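Ribonucleoside-diphosphate reductase subunit beta (Bacillus halodurans C-125, PDB 2RCC) probably serves as the diiron small subunit of a class I ribonucleotide reductase, which converts ribonucleotides into the deoxyribonucleotides needed for DNA synthesis. Local coordinates at residues L31-V36 against P43-M48; T93-R98 against F158-Y163; S113-Q118 against Q221-L226; Q124-V129 against N214-D219. All coordinates share one frame; numbering follows the deposited sequence.

Contact 1 (L31-V36 against P43-M48); sequences LNWDDV and PLYKNM
Trp33 and Tyr45 carry this contact by themselves, as an offset stack in which the six-membered ring of the indole and the phenol ring have centroids 5.0 Å apart and planes inclined by 28°. Overlap is slight. The closest meeting is at the root of the tyrosine, where Tyr45 CB lies 3.8 Å from Trp33 CH2, and the same methylene makes an off-centre CH-pi contact with the six-membered ring, 4.3 Å from its centroid. Tyr45 CG stands anti to the backbone N (chi1 167°), which carries the phenol past the indole instead of squarely over it, and the two side chains cross at about a right angle. Leu31 CD2 lies against the opposite face of the indole, near its rim, so the ring is held between a methyl group and an aromatic residue.

What presents the tryptophan is a tight turn just ahead of helix 41-50. Asn32 to Asp35 form a type I beta turn, closed by Asp35 N to Asn32 O at 2.9 Å, and Asn32 OD1 adds an Asx turn by accepting from Asp34 N at 3.1 Å. That donor stands above the carbonyl plane, 52° out of it.

Farther out, the second subunit takes hold of both sides. Tyr45 OH is hydrogen-bonded to Gln124 OE1 of the second subunit, while Trp33 N is bonded to Ser127 OG of that subunit. Within the chain, Tyr42 adds another ring against Trp33, and Leu44 and Met48 pack on Leu222 of helix 207-237, in the bundle that probably binds the irons.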
# COMPACT_ATOMS: atom_id res chain seq x y z
N LEU A 31 -8.66 -12.02 0.64
CA LEU A 31 -9.55 -10.88 0.63
C LEU A 31 -10.55 -10.87 -0.54
O LEU A 31 -10.18 -10.66 -1.68
CB LEU A 31 -8.77 -9.58 0.65
CG LEU A 31 -9.46 -8.20 0.59
CD1 LEU A 31 -10.62 -8.00 1.57
CD2 LEU A 31 -8.38 -7.13 0.75
N ASN A 32 -11.79 -11.15 -0.19
CA ASN A 32 -12.96 -11.02 -1.04
C ASN A 32 -13.61 -9.70 -0.60
O ASN A 32 -14.26 -9.63 0.44
CB ASN A 32 -13.93 -12.18 -0.78
CG ASN A 32 -15.22 -12.06 -1.57
OD1 ASN A 32 -15.44 -11.10 -2.33
ND2 ASN A 32 -16.12 -13.06 -1.37
N TRP A 33 -13.49 -8.66 -1.43
CA TRP A 33 -14.03 -7.34 -1.07
C TRP A 33 -15.57 -7.31 -0.88
O TRP A 33 -16.06 -6.40 -0.22
CB TRP A 33 -13.56 -6.24 -2.04
CG TRP A 33 -12.20 -5.70 -1.70
CD1 TRP A 33 -11.01 -6.02 -2.30
CD2 TRP A 33 -11.89 -4.75 -0.68
NE1 TRP A 33 -10.01 -5.35 -1.72
CE2 TRP A 33 -10.50 -4.54 -0.73
CE3 TRP A 33 -12.65 -4.06 0.29
CZ2 TRP A 33 -9.83 -3.68 0.16
CZ3 TRP A 33 -11.99 -3.19 1.17
CH2 TRP A 33 -10.61 -3.00 1.09
N ASP A 34 -16.28 -8.28 -1.45
CA ASP A 34 -17.72 -8.44 -1.22
C ASP A 34 -18.07 -9.30 0.02
O ASP A 34 -19.24 -9.59 0.26
CB ASP A 34 -18.40 -8.92 -2.51
CG ASP A 34 -18.30 -7.85 -3.63
OD1 ASP A 34 -18.77 -6.71 -3.41
OD2 ASP A 34 -17.74 -8.14 -4.72
N ASP A 35 -17.09 -9.65 0.85
CA ASP A 35 -17.32 -10.46 2.06
C ASP A 35 -16.32 -10.05 3.11
O ASP A 35 -15.35 -10.78 3.38
CB ASP A 35 -17.24 -11.97 1.75
CG ASP A 35 -17.44 -12.86 3.01
OD1 ASP A 35 -18.21 -12.44 3.91
OD2 ASP A 35 -16.83 -13.96 3.11
N VAL A 36 -16.54 -8.86 3.70
CA VAL A 36 -15.64 -8.29 4.73
C VAL A 36 -16.42 -8.01 6.01
O VAL A 36 -17.66 -8.01 6.05
CB VAL A 36 -14.85 -7.04 4.23
CG1 VAL A 36 -14.01 -7.37 2.92
CG2 VAL A 36 -15.74 -5.84 3.99
N PRO A 43 -16.63 0.72 0.62
CA PRO A 43 -16.86 2.11 0.25
C PRO A 43 -15.67 3.04 0.51
O PRO A 43 -15.41 3.91 -0.30
CB PRO A 43 -18.04 2.50 1.12
CG PRO A 43 -18.74 1.27 1.39
CD PRO A 43 -17.75 0.21 1.44
N LEU A 44 -14.95 2.87 1.62
CA LEU A 44 -13.75 3.66 1.88
C LEU A 44 -12.65 3.41 0.83
O LEU A 44 -12.07 4.33 0.27
CB LEU A 44 -13.24 3.40 3.30
CG LEU A 44 -11.96 4.12 3.73
CD1 LEU A 44 -12.03 5.65 3.52
CD2 LEU A 44 -11.72 3.76 5.16
N TYR A 45 -12.37 2.14 0.54
CA TYR A 45 -11.44 1.81 -0.52
C TYR A 45 -11.79 2.51 -1.83
O TYR A 45 -10.93 3.15 -2.46
CB TYR A 45 -11.36 0.28 -0.74
CG TYR A 45 -10.67 -0.11 -2.01
CD1 TYR A 45 -9.27 -0.17 -2.11
CD2 TYR A 45 -11.39 -0.36 -3.15
CE1 TYR A 45 -8.66 -0.52 -3.30
CE2 TYR A 45 -10.79 -0.66 -4.31
CZ TYR A 45 -9.43 -0.76 -4.39
OH TYR A 45 -8.90 -1.10 -5.62
N LYS A 46 -13.05 2.42 -2.22
CA LYS A 46 -13.56 3.01 -3.47
C LYS A 46 -13.38 4.54 -3.50
O LYS A 46 -13.02 5.09 -4.55
CB LYS A 46 -15.03 2.65 -3.69
CG LYS A 46 -15.29 1.20 -4.01
CD LYS A 46 -16.78 0.86 -4.00
CE LYS A 46 -17.00 -0.61 -4.35
NZ LYS A 46 -18.45 -1.02 -4.34
N ASN A 47 -13.59 5.20 -2.36
CA ASN A 47 -13.42 6.64 -2.28
C ASN A 47 -11.94 7.00 -2.38
O ASN A 47 -11.59 7.95 -3.07
CB ASN A 47 -14.07 7.23 -1.02
CG ASN A 47 -15.60 7.20 -1.06
OD1 ASN A 47 -16.23 7.38 -2.10
ND2 ASN A 47 -16.21 7.03 0.11
N MSE A 48 -11.07 6.23 -1.74
CA MSE A 48 -9.63 6.48 -1.85
C MSE A 48 -9.13 6.33 -3.30
O MSE A 48 -8.36 7.16 -3.79
CB MSE A 48 -8.86 5.57 -0.92
CG MSE A 48 -9.11 5.87 0.51
SE MSE A 48 -8.14 4.69 1.71
CE MSE A 48 -6.53 5.60 1.80

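Contact 2 (T93-R98 against F158-Y163); sequences TDYSMR and FIIDGY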
# COMPACT_ATOMS: atom_id res chain seq x y z
N THR A 93 10.33 7.27 12.19
CA THR A 93 10.19 5.81 12.20
C THR A 93 8.73 5.39 11.98
O THR A 93 7.82 5.92 12.63
CB THR A 93 10.71 5.23 13.53
OG1 THR A 93 12.06 5.68 13.76
CG2 THR A 93 10.66 3.69 13.53
N ASP A 94 8.53 4.40 11.09
CA ASP A 94 7.18 3.96 10.72
C ASP A 94 6.56 2.93 11.71
O ASP A 94 6.39 1.72 11.43
CB ASP A 94 7.16 3.48 9.26
CG ASP A 94 5.77 3.59 8.63
OD1 ASP A 94 4.76 3.69 9.39
OD2 ASP A 94 5.68 3.59 7.37
N TYR A 95 6.20 3.46 12.88
CA TYR A 95 5.55 2.67 13.92
C TYR A 95 4.14 2.27 13.50
O TYR A 95 3.66 1.20 13.88
CB TYR A 95 5.48 3.44 15.22
CG TYR A 95 6.81 3.66 15.88
CD1 TYR A 95 7.45 2.62 16.58
CD2 TYR A 95 7.42 4.93 15.89
CE1 TYR A 95 8.67 2.84 17.21
CE2 TYR A 95 8.62 5.14 16.53
CZ TYR A 95 9.24 4.10 17.19
OH TYR A 95 10.43 4.38 17.80
N SER A 96 3.46 3.11 12.72
CA SER A 96 2.08 2.78 12.27
C SER A 96 2.04 1.46 11.50
O SER A 96 1.16 0.63 11.71
CB SER A 96 1.50 3.90 11.39
OG SER A 96 0.12 3.67 11.10
N MSE A 97 3.03 1.27 10.63
CA MSE A 97 3.11 0.06 9.81
C MSE A 97 3.56 -1.15 10.60
O MSE A 97 3.10 -2.26 10.29
CB MSE A 97 3.92 0.28 8.54
CG MSE A 97 3.31 1.31 7.57
SE MSE A 97 1.43 1.09 7.08
CE MSE A 97 1.66 -0.74 6.36
N ARG A 98 4.41 -0.98 11.63
CA ARG A 98 4.76 -2.09 12.53
C ARG A 98 3.49 -2.52 13.31
O ARG A 98 3.29 -3.71 13.54
CB ARG A 98 5.89 -1.74 13.50
N PHE A 158 8.28 13.22 21.63
CA PHE A 158 6.88 13.10 22.11
C PHE A 158 6.19 11.94 21.37
O PHE A 158 5.56 11.07 22.00
CB PHE A 158 6.08 14.43 21.93
CG PHE A 158 4.55 14.32 22.15
CD1 PHE A 158 4.00 14.22 23.43
CD2 PHE A 158 3.66 14.35 21.06
CE1 PHE A 158 2.59 14.12 23.63
CE2 PHE A 158 2.23 14.25 21.26
CZ PHE A 158 1.72 14.13 22.54
N ILE A 159 6.34 11.93 20.04
CA ILE A 159 5.75 10.92 19.18
C ILE A 159 6.38 9.54 19.41
O ILE A 159 5.63 8.56 19.54
CB ILE A 159 5.84 11.33 17.66
CG1 ILE A 159 5.03 12.62 17.36
CG2 ILE A 159 5.38 10.17 16.74
CD1 ILE A 159 3.52 12.53 17.64
N ILE A 160 7.71 9.47 19.46
CA ILE A 160 8.43 8.20 19.70
C ILE A 160 8.05 7.56 21.03
O ILE A 160 7.71 6.38 21.06
CB ILE A 160 9.97 8.38 19.70
CG1 ILE A 160 10.49 8.62 18.29
CG2 ILE A 160 10.66 7.13 20.24
CD1 ILE A 160 11.93 9.20 18.27
N ASP A 161 8.11 8.33 22.11
CA ASP A 161 7.77 7.83 23.47
C ASP A 161 6.36 7.17 23.51
O ASP A 161 6.19 6.13 24.13
CB ASP A 161 7.91 8.95 24.52
N GLY A 162 5.39 7.77 22.82
CA GLY A 162 4.05 7.21 22.73
C GLY A 162 3.99 5.92 21.93
O GLY A 162 3.39 4.92 22.39
N TYR A 163 4.59 5.90 20.74
CA TYR A 163 4.59 4.69 19.90
C TYR A 163 5.47 3.55 20.44
O TYR A 163 5.15 2.38 20.24
CB TYR A 163 4.97 4.98 18.44
CG TYR A 163 3.91 5.60 17.55
CD1 TYR A 163 2.85 4.84 17.03
CD2 TYR A 163 4.02 6.93 17.14
CE1 TYR A 163 1.90 5.41 16.16
CE2 TYR A 163 3.09 7.51 16.29
CZ TYR A 163 2.04 6.75 15.80
OH TYR A 163 1.15 7.38 14.97
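Tyr95 and Tyr163 join the first turn of helix 95-100 to helix 150-168 on the flank of the predicted diiron site, the side chain of neighbouring Ser96 lying about 6 Å from that of Glu186. The rings are almost parallel, with 5° between their planes, yet slid so far apart that they barely overlap. In place of a stack there is a CH-pi contact: Tyr163 CB sits over one face of the Tyr95 ring, 3.8 Å from its centroid, and approaches Tyr95 CG to 3.4 Å. In return Tyr95 CB comes to 3.5 Å from Tyr163 CG. Thr93 CG2 lies over the other face of the Tyr95 ring.

The helix start behind Tyr95 is a capped one. Asp94, centre of an inverse gamma turn, occupies the N-cap, and its OD1 accepts from Met97 N at 3.2 Å from above the carboxylate plane. With chi1 of -69°, CG of Tyr95 lies anti to the carbonyl carbon, and the ring reaches across to Ile160, whose CG1 meets its edge and whose CG2 is 3.7 Å from Tyr95 OH. A serine in place of Tyr95 would probably uncover Tyr163 CB and leave Glu164, which bonds the Tyr95 hydroxyl through OE2, without that partner. The hydroxyl of Tyr163 points to helix 172-187, hydrogen-bonded there to Asp182 OD1.

Contact 3 (S113-Q118 against Q221-L226); sequences SVLSFQ and QLHVYL
Leu115 and His223 face each other between helices 106-133 and 207-237, in a buried contact, the leucine placing its branch point over the middle of the imidazole. Leu115 CG lies 3.5 Å from the ring centroid and only 6° off the ring normal, a CH-pi contact over the face. Its two methyls spread over the near side of the ring: CD1 is 3.8 Å from His223 CD2, and CD2 is as far from His223 CG. The leucine adopts an unusual first torsion, chi1 -96°, well away from a staggered value. Its CD1 also rests 3.9 Å from Leu226 CD2, which extends the apolar side of the contact to Leu226.

Gln118 approaches the same imidazole at its edge. Its chain runs extended beyond CG, and the carboxamide ends nearly coplanar with the ring. This brings OE1 onto His223 NE2, a nearly straight hydrogen bond whose modelled length of 2.5 Å is too short to be taken at face value. On the other side of the ring, ND1 is hydrogen-bonded to Glu186 OE1. The methine over one face and the Glu186 bond probably restrain the ring's rotation, the share of Gln118 being less certain; Met48 of helix 41-50 packs beside it.

The short helical segments run nearly antiparallel, at 149°, with axes 11.4 Å apart. Such pairing of long helices is the framework of the ferritin-like bundle of the small-subunit family, and His223 with Glu119 and Glu186, all iron ligands by similarity, places the contact in the wall of the diiron site.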
# COMPACT_ATOMS: atom_id res chain seq x y z
N SER A 113 -2.04 -0.65 3.38
CA SER A 113 -1.17 -0.63 2.21
C SER A 113 -1.47 0.61 1.34
O SER A 113 -0.55 1.30 0.90
CB SER A 113 -1.28 -1.94 1.41
OG SER A 113 -0.58 -1.87 0.20
N VAL A 114 -2.75 0.88 1.09
CA VAL A 114 -3.17 2.05 0.32
C VAL A 114 -2.70 3.31 1.07
O VAL A 114 -2.12 4.18 0.45
CB VAL A 114 -4.71 2.08 0.07
CG1 VAL A 114 -5.11 3.39 -0.64
CG2 VAL A 114 -5.20 0.83 -0.65
N LEU A 115 -2.81 3.36 2.40
CA LEU A 115 -2.35 4.54 3.17
C LEU A 115 -0.86 4.78 3.03
O LEU A 115 -0.40 5.92 2.90
CB LEU A 115 -2.64 4.45 4.72
CG LEU A 115 -3.91 5.11 5.21
CD1 LEU A 115 -5.13 4.46 4.60
CD2 LEU A 115 -4.03 5.16 6.73
N SER A 116 -0.08 3.71 3.15
CA SER A 116 1.37 3.79 3.08
C SER A 116 1.84 4.36 1.73
O SER A 116 2.74 5.20 1.66
CB SER A 116 1.94 2.41 3.29
OG SER A 116 3.35 2.53 3.50
N PHE A 117 1.25 3.84 0.67
CA PHE A 117 1.46 4.34 -0.68
C PHE A 117 1.13 5.86 -0.80
O PHE A 117 1.92 6.65 -1.35
CB PHE A 117 0.65 3.50 -1.65
CG PHE A 117 0.47 4.14 -2.97
CD1 PHE A 117 1.54 4.27 -3.84
CD2 PHE A 117 -0.73 4.71 -3.30
CE1 PHE A 117 1.40 4.95 -5.05
CE2 PHE A 117 -0.89 5.36 -4.50
CZ PHE A 117 0.18 5.48 -5.38
N GLN A 118 -0.03 6.26 -0.28
CA GLN A 118 -0.43 7.67 -0.27
C GLN A 118 0.63 8.50 0.46
O GLN A 118 1.01 9.55 -0.02
CB GLN A 118 -1.83 7.88 0.36
CG GLN A 118 -2.96 7.29 -0.54
CD GLN A 118 -4.37 7.72 -0.13
OE1 GLN A 118 -4.62 8.01 1.01
NE2 GLN A 118 -5.28 7.71 -1.08
N GLN A 221 -8.05 13.21 5.56
CA GLN A 221 -9.37 13.11 6.17
C GLN A 221 -9.91 11.69 6.11
O GLN A 221 -10.56 11.25 7.06
CB GLN A 221 -10.39 14.11 5.58
CG GLN A 221 -9.97 15.58 5.56
CD GLN A 221 -9.24 16.03 6.81
OE1 GLN A 221 -9.81 15.99 7.90
NE2 GLN A 221 -8.00 16.51 6.66
N LEU A 222 -9.66 10.98 5.01
CA LEU A 222 -10.09 9.59 4.91
C LEU A 222 -9.26 8.69 5.84
O LEU A 222 -9.77 7.71 6.39
CB LEU A 222 -10.09 9.13 3.46
CG LEU A 222 -11.10 9.80 2.52
CD1 LEU A 222 -10.95 9.27 1.07
CD2 LEU A 222 -12.51 9.56 3.00
N HIS A 223 -7.99 9.03 6.03
CA HIS A 223 -7.12 8.28 6.94
C HIS A 223 -7.67 8.45 8.36
O HIS A 223 -7.82 7.44 9.08
CB HIS A 223 -5.67 8.77 6.88
CG HIS A 223 -5.00 8.62 5.54
ND1 HIS A 223 -3.66 8.90 5.36
CD2 HIS A 223 -5.46 8.23 4.33
CE1 HIS A 223 -3.34 8.72 4.09
NE2 HIS A 223 -4.41 8.31 3.44
N VAL A 224 -8.01 9.69 8.75
CA VAL A 224 -8.62 9.94 10.08
C VAL A 224 -9.94 9.17 10.24
O VAL A 224 -10.21 8.64 11.28
CB VAL A 224 -8.88 11.45 10.35
CG1 VAL A 224 -9.64 11.65 11.65
CG2 VAL A 224 -7.55 12.22 10.38
N TYR A 225 -10.77 9.14 9.19
CA TYR A 225 -12.01 8.39 9.20
C TYR A 225 -11.70 6.89 9.50
O TYR A 225 -12.35 6.30 10.36
CB TYR A 225 -12.76 8.58 7.88
CG TYR A 225 -13.97 7.72 7.67
CD1 TYR A 225 -15.22 8.06 8.19
CD2 TYR A 225 -13.88 6.56 6.91
CE1 TYR A 225 -16.32 7.26 7.99
CE2 TYR A 225 -14.96 5.77 6.72
CZ TYR A 225 -16.16 6.11 7.24
OH TYR A 225 -17.21 5.27 6.97
N LEU A 226 -10.69 6.33 8.84
CA LEU A 226 -10.29 4.94 9.07
C LEU A 226 -9.87 4.73 10.54
O LEU A 226 -10.34 3.81 11.23
CB LEU A 226 -9.15 4.54 8.15
CG LEU A 226 -8.57 3.12 8.32
CD1 LEU A 226 -9.63 2.06 8.20
CD2 LEU A 226 -7.42 2.92 7.37

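Contact 4 (Q124-V129 against N214-D219); sequences QSYSYV and NYINRD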
# COMPACT_ATOMS: atom_id res chain seq x y z
N GLN A 124 6.86 12.62 -1.69
CA GLN A 124 7.42 13.02 -2.99
C GLN A 124 6.86 14.37 -3.51
O GLN A 124 7.57 15.12 -4.20
CB GLN A 124 7.26 11.88 -4.00
CG GLN A 124 7.79 12.17 -5.40
CD GLN A 124 6.72 12.46 -6.40
OE1 GLN A 124 5.63 11.86 -6.38
NE2 GLN A 124 7.04 13.32 -7.36
N SER A 125 5.59 14.65 -3.20
CA SER A 125 4.94 15.90 -3.57
C SER A 125 5.59 17.08 -2.84
O SER A 125 5.72 18.16 -3.39
CB SER A 125 3.44 15.83 -3.28
OG SER A 125 2.83 14.75 -3.97
N TYR A 126 5.98 16.88 -1.57
CA TYR A 126 6.65 17.96 -0.84
C TYR A 126 8.02 18.28 -1.50
O TYR A 126 8.35 19.45 -1.70
CB TYR A 126 6.86 17.65 0.63
CG TYR A 126 5.59 17.49 1.44
CD1 TYR A 126 4.60 18.44 1.42
CD2 TYR A 126 5.40 16.37 2.24
CE1 TYR A 126 3.40 18.25 2.14
CE2 TYR A 126 4.25 16.18 2.97
CZ TYR A 126 3.26 17.13 2.94
OH TYR A 126 2.13 16.92 3.69
N SER A 127 8.78 17.25 -1.83
CA SER A 127 10.03 17.43 -2.56
C SER A 127 9.84 18.09 -3.89
O SER A 127 10.66 18.88 -4.30
CB SER A 127 10.74 16.08 -2.81
OG SER A 127 11.12 15.55 -1.57
N TYR A 128 8.81 17.69 -4.60
CA TYR A 128 8.46 18.25 -5.91
C TYR A 128 8.21 19.78 -5.86
O TYR A 128 8.64 20.53 -6.75
CB TYR A 128 7.23 17.49 -6.42
CG TYR A 128 6.66 17.87 -7.77
CD1 TYR A 128 7.01 17.15 -8.93
CD2 TYR A 128 5.70 18.86 -7.87
CE1 TYR A 128 6.44 17.48 -10.17
CE2 TYR A 128 5.14 19.21 -9.10
CZ TYR A 128 5.50 18.51 -10.24
OH TYR A 128 4.90 18.84 -11.45
N VAL A 129 7.50 20.24 -4.83
CA VAL A 129 7.26 21.65 -4.61
C VAL A 129 8.61 22.35 -4.32
O VAL A 129 8.97 23.32 -4.98
CB VAL A 129 6.25 21.90 -3.45
CG1 VAL A 129 6.19 23.39 -3.05
CG2 VAL A 129 4.85 21.41 -3.82
N ASN A 214 -3.98 20.63 -0.45
CA ASN A 214 -5.38 20.29 -0.30
C ASN A 214 -5.66 18.85 -0.70
O ASN A 214 -6.46 18.20 -0.04
CB ASN A 214 -6.23 21.26 -1.10
CG ASN A 214 -7.68 21.28 -0.67
OD1 ASN A 214 -8.57 21.09 -1.49
ND2 ASN A 214 -7.93 21.47 0.63
N TYR A 215 -5.01 18.34 -1.76
CA TYR A 215 -5.12 16.91 -2.09
C TYR A 215 -4.57 16.04 -0.96
O TYR A 215 -5.21 15.04 -0.60
CB TYR A 215 -4.44 16.57 -3.38
CG TYR A 215 -5.03 17.21 -4.64
CD1 TYR A 215 -6.30 17.78 -4.67
CD2 TYR A 215 -4.32 17.16 -5.83
CE1 TYR A 215 -6.81 18.33 -5.86
CE2 TYR A 215 -4.82 17.68 -6.99
CZ TYR A 215 -6.07 18.26 -7.00
OH TYR A 215 -6.57 18.77 -8.18
N ILE A 216 -3.41 16.43 -0.42
CA ILE A 216 -2.83 15.73 0.73
C ILE A 216 -3.80 15.74 1.93
O ILE A 216 -4.08 14.70 2.54
CB ILE A 216 -1.48 16.32 1.17
CG1 ILE A 216 -0.40 16.08 0.10
CG2 ILE A 216 -1.03 15.74 2.57
CD1 ILE A 216 0.91 16.91 0.23
N ASN A 217 -4.32 16.93 2.24
CA ASN A 217 -5.22 17.14 3.37
C ASN A 217 -6.54 16.33 3.19
O ASN A 217 -7.06 15.80 4.17
CB ASN A 217 -5.44 18.67 3.54
CG ASN A 217 -5.80 19.12 4.96
OD1 ASN A 217 -5.73 18.38 5.94
ND2 ASN A 217 -6.13 20.40 5.06
N ARG A 218 -7.04 16.22 1.95
CA ARG A 218 -8.23 15.41 1.61
C ARG A 218 -7.95 13.91 1.90
O ARG A 218 -8.78 13.20 2.49
CB ARG A 218 -8.63 15.59 0.14
CG ARG A 218 -9.62 14.51 -0.40
CD ARG A 218 -10.20 14.76 -1.81
NE ARG A 218 -9.47 14.62 -3.11
CZ ARG A 218 -8.25 14.13 -3.42
NH1 ARG A 218 -7.35 13.60 -2.55
NH2 ARG A 218 -7.91 14.19 -4.72
N ASP A 219 -6.80 13.43 1.45
CA ASP A 219 -6.39 12.05 1.77
C ASP A 219 -6.32 11.86 3.28
O ASP A 219 -6.75 10.84 3.81
CB ASP A 219 -5.00 11.76 1.23
CG ASP A 219 -4.93 11.67 -0.28
OD1 ASP A 219 -5.93 11.47 -0.96
OD2 ASP A 219 -3.80 11.72 -0.78
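Apolar contact between Tyr126 and Ile216 makes up most of this meeting of helices 106-133 and 207-237. The delta methyl of the isoleucine does the touching, with CD1 3.4 Å from Tyr126 CE1 and 3.6 Å from Tyr126 CZ, approaching the ring obliquely. Ile216 CG2 lies 3.6 Å from Tyr126 OH, so the two ends of the branched side chain hold the outer part of the phenol. CG1 lies anti to the carbonyl carbon of Ile216 (chi1 -67°) and chi2 is extended, which carries CD1 out to the ring. Beyond them, Ser125 CB touches the same methyl more loosely, at 4.5 Å.

Tyr126 is the predicted active-site residue, and in class I small subunits the corresponding tyrosine can carry a stable radical in an apolar pocket beside the irons. The surroundings here are consistent with that: Phe194, Ile213, Ile82, Leu85 and Ala86 pack on Tyr126 along with Ile216. A serine at Tyr126 would probably open a gap beside Ile216 CD1 and leave the pocket without the phenol on which radical chemistry is likely to depend.

Among polar interactions, a salt bridge within helix 207-237 joins Arg218 NH1 to Asp219 OD1 at 3.0 Å, the carboxylate meeting the guanidinium at its edge and in its plane. The other carboxylate oxygen, Asp219 OD2, links back to helix 106-133 by a hydrogen bond from His122 NE2, a probable iron ligand, and takes another from Trp53 NE1; this tryptophan, aspartate and histidine grouping resembles the radical-transfer route of related small subunits. Ser125 OG bonds Val121 O.

How the contacts relate
Contacts 3 and 4 are successive steps along the same two helices, 106-133 and 207-237, their centres about 13 Å apart, with Gln118 OE1 3.8 Å from Asp219 CB; between them they flank the predicted iron site, one holding the probable iron ligand His223 and the other the predicted active-site Tyr126. Contact 1 leans on contact 3 through Met48, whose CE is 3.3 Å from Leu115 CD1. Contact 2 reaches contact 3 more lightly, by Met97 SE against Ser116 CB at 4.0 Å, and lies about 27 Å from contact 1 between centres. Contacts 1 and 4 do not touch within one chain, yet Tyr45 of contact 1 bonds Gln124, a contact 4 residue, of the second subunit.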